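Local coordinates for protein isoflavone reductase (Medicago sativa, PDB 2GAS) that reduces 2'-hydroxyisoflavones to chiral isoflavanones with NADPH, a late step in making the alfalfa pterocarpan phytoalexin medicarpin, at residues 12-17 / 153-158. Sequence-based numbering, arbitrary orientation.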
ATOM      1  N   GLY A  12       1.251  -7.034   9.879  1.00 15.08           N
ATOM      2  CA  GLY A  12       1.462  -5.608   9.696  1.00 16.69           C
ATOM      3  C   GLY A  12       0.152  -4.860   9.493  1.00 17.02           C
ATOM      4  O   GLY A  12      -0.900  -5.476   9.319  1.00 15.28           O
ATOM      5  N   ALA A  13       0.214  -3.529   9.499  1.00 17.34           N
ATOM      6  CA  ALA A  13      -0.977  -2.704   9.324  1.00 17.65           C
ATOM      7  C   ALA A  13      -1.672  -3.014   8.005  1.00 16.81           C
ATOM      8  O   ALA A  13      -2.898  -3.044   7.926  1.00 18.19           O
ATOM      9  CB  ALA A  13      -0.601  -1.229   9.378  1.00 18.62           C
ATOM     10  N   ILE A  14      -0.880  -3.263   6.970  1.00 17.04           N
ATOM     11  CA  ILE A  14      -1.426  -3.562   5.653  1.00 17.30           C
ATOM     12  C   ILE A  14      -1.713  -5.047   5.471  1.00 17.99           C
ATOM     13  O   ILE A  14      -2.775  -5.433   4.983  1.00 17.77           O
ATOM     14  CB  ILE A  14      -0.442  -3.104   4.548  1.00 16.65           C
ATOM     15  CG1 ILE A  14      -0.169  -1.605   4.690  1.00 20.19           C
ATOM     16  CG2 ILE A  14      -0.998  -3.431   3.172  1.00 20.18           C
ATOM     17  CD1 ILE A  14      -1.414  -0.748   4.794  1.00 26.44           C
ATOM     18  N   GLY A  15      -0.756  -5.875   5.876  1.00 16.94           N
ATOM     19  CA  GLY A  15      -0.897  -7.312   5.736  1.00 16.20           C
ATOM     20  C   GLY A  15      -2.133  -7.938   6.351  1.00 14.10           C
ATOM     21  O   GLY A  15      -2.704  -8.849   5.760  1.00 16.07           O
ATOM     22  N   ARG A  16      -2.554  -7.464   7.518  1.00 14.89           N
ATOM     23  CA  ARG A  16      -3.724  -8.052   8.168  1.00 15.07           C
ATOM     24  C   ARG A  16      -4.972  -7.976   7.295  1.00 14.83           C
ATOM     25  O   ARG A  16      -5.784  -8.898   7.285  1.00 15.67           O
ATOM     26  CB  ARG A  16      -3.986  -7.381   9.524  1.00 15.27           C
ATOM     27  CG  ARG A  16      -4.429  -5.925   9.439  1.00 15.03           C
ATOM     28  CD  ARG A  16      -4.395  -5.257  10.814  1.00 16.92           C
ATOM     29  NE  ARG A  16      -3.029  -5.138  11.319  1.00 18.30           N
ATOM     30  CZ  ARG A  16      -2.708  -4.588  12.486  1.00 19.47           C
ATOM     31  NH1 ARG A  16      -3.660  -4.104  13.276  1.00 18.83           N
ATOM     32  NH2 ARG A  16      -1.438  -4.513  12.860  1.00 19.28           N
ATOM     33  N   HIS A  17      -5.124  -6.887   6.551  1.00 15.44           N
ATOM     34  CA  HIS A  17      -6.299  -6.738   5.700  1.00 14.80           C
ATOM     35  C   HIS A  17      -6.244  -7.639   4.479  1.00 15.77           C
ATOM     36  O   HIS A  17      -7.280  -8.009   3.922  1.00 16.45           O
ATOM     37  CB  HIS A  17      -6.461  -5.270   5.315  1.00 16.49           C
ATOM     38  CG  HIS A  17      -6.786  -4.394   6.484  1.00 16.92           C
ATOM     39  ND1 HIS A  17      -8.008  -4.433   7.120  1.00 18.49           N
ATOM     40  CD2 HIS A  17      -6.018  -3.534   7.196  1.00 18.60           C
ATOM     41  CE1 HIS A  17      -7.979  -3.638   8.174  1.00 20.57           C
ATOM     42  NE2 HIS A  17      -6.782  -3.081   8.243  1.00 19.67           N
ATOM     43  N   HIS A 153      -1.798   3.711  -4.121  1.00 15.84           N
ATOM     44  CA  HIS A 153      -1.627   5.114  -3.799  1.00 15.81           C
ATOM     45  C   HIS A 153      -1.798   5.475  -2.322  1.00 17.14           C
ATOM     46  O   HIS A 153      -1.203   4.824  -1.466  1.00 18.61           O
ATOM     47  CB  HIS A 153      -2.523   5.947  -4.721  1.00 16.46           C
ATOM     48  CG  HIS A 153      -2.046   5.943  -6.141  1.00 15.83           C
ATOM     49  ND1 HIS A 153      -0.885   6.575  -6.528  1.00 16.41           N
ATOM     50  CD2 HIS A 153      -2.491   5.275  -7.232  1.00 15.45           C
ATOM     51  CE1 HIS A 153      -0.630   6.291  -7.793  1.00 17.25           C
ATOM     52  NE2 HIS A 153      -1.589   5.502  -8.242  1.00 16.51           N
ATOM     53  N   ALA A 154      -2.625   6.469  -2.008  1.00 16.71           N
ATOM     54  CA  ALA A 154      -2.749   6.933  -0.628  1.00 17.29           C
ATOM     55  C   ALA A 154      -3.713   6.244   0.332  1.00 17.74           C
ATOM     56  O   ALA A 154      -4.927   6.359   0.197  1.00 18.16           O
ATOM     57  CB  ALA A 154      -3.031   8.439  -0.631  1.00 16.41           C
ATOM     58  N   PHE A 155      -3.158   5.550   1.321  1.00 17.12           N
ATOM     59  CA  PHE A 155      -3.971   4.876   2.334  1.00 16.82           C
ATOM     60  C   PHE A 155      -4.672   5.947   3.160  1.00 18.17           C
ATOM     61  O   PHE A 155      -4.049   6.930   3.561  1.00 16.47           O
ATOM     62  CB  PHE A 155      -3.095   4.061   3.284  1.00 17.57           C
ATOM     63  CG  PHE A 155      -2.608   2.769   2.716  1.00 17.84           C
ATOM     64  CD1 PHE A 155      -3.476   1.695   2.557  1.00 18.59           C
ATOM     65  CD2 PHE A 155      -1.273   2.611   2.363  1.00 21.32           C
ATOM     66  CE1 PHE A 155      -3.020   0.479   2.057  1.00 20.09           C
ATOM     67  CE2 PHE A 155      -0.809   1.399   1.862  1.00 19.78           C
ATOM     68  CZ  PHE A 155      -1.684   0.332   1.709  1.00 19.63           C
ATOM     69  N   THR A 156      -5.955   5.745   3.441  1.00 16.64           N
ATOM     70  CA  THR A 156      -6.700   6.713   4.238  1.00 17.26           C
ATOM     71  C   THR A 156      -6.102   6.876   5.631  1.00 18.95           C
ATOM     72  O   THR A 156      -5.979   7.993   6.133  1.00 19.33           O
ATOM     73  CB  THR A 156      -8.173   6.294   4.388  1.00 18.06           C
ATOM     74  OG1 THR A 156      -8.239   4.918   4.786  1.00 19.05           O
ATOM     75  CG2 THR A 156      -8.920   6.485   3.075  1.00 18.71           C
ATOM     76  N   GLY A 157      -5.719   5.759   6.246  1.00 18.27           N
ATOM     77  CA  GLY A 157      -5.156   5.803   7.582  1.00 20.48           C
ATOM     78  C   GLY A 157      -3.818   6.503   7.696  1.00 23.35           C
ATOM     79  O   GLY A 157      -3.388   6.834   8.799  1.00 25.03           O
ATOM     80  N   TYR A 158      -3.162   6.733   6.563  1.00 23.79           N
ATOM     81  CA  TYR A 158      -1.862   7.391   6.559  1.00 26.51           C
ATOM     82  C   TYR A 158      -1.880   8.810   6.011  1.00 26.93           C
ATOM     83  O   TYR A 158      -1.191   9.682   6.543  1.00 29.07           O
ATOM     84  CB  TYR A 158      -0.857   6.555   5.765  1.00 28.94           C
ATOM     85  CG  TYR A 158      -0.442   5.292   6.478  1.00 34.82           C
ATOM     86  CD1 TYR A 158       0.334   5.349   7.635  1.00 37.14           C
ATOM     87  CD2 TYR A 158      -0.847   4.039   6.016  1.00 38.01           C
ATOM     88  CE1 TYR A 158       0.696   4.190   8.318  1.00 40.35           C
ATOM     89  CE2 TYR A 158      -0.490   2.872   6.692  1.00 40.39           C
ATOM     90  CZ  TYR A 158       0.281   2.957   7.842  1.00 40.94           C
ATOM     91  OH  TYR A 158       0.632   1.813   8.522  1.00 45.02           O
TER
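I14 and F155 meet where the glycine-rich dinucleotide-binding loop of the Rossmann fold faces the chain that leads through strand 154-155. G12, A13, I14 and G15 belong to the inferred NADP(+) site, and the loop runs into helix 15-25. At CB of I14 the side chain forks. I14 CG2 lies anti to the backbone N and only grazes F155 CZ, at 4.1 Å. I14 CG1 lies beside the backbone N (chi1 -58°) and sits 3.9 Å from F155 CZ. From there CD1 reaches over one face of the F155 ring. I14 CD1 stands 3.5 Å from the centroid of the F155 ring, 23° off its normal, in a CH-pi contact displaced toward the rim. I14 CD1 comes closest to F155 CZ, at 3.3 Å. I14 CD1 also meets the Y158 ring at its edge, 4.2 Å from Y158 CE2. I14 and F155 are buried, and E191 of helix 191-202 touches both. An alanine in place of F155 would probably leave the I14 methyl without its aromatic face and open a gap beside the glycine-rich loop. The F155 side chain lies about 8 Å from that of K133, the inferred proton acceptor. No hydrogen bond joins the two segments. At the more exposed margin, A13 CB rests 3.4 Å from the hydroxyl oxygen OH of Y158.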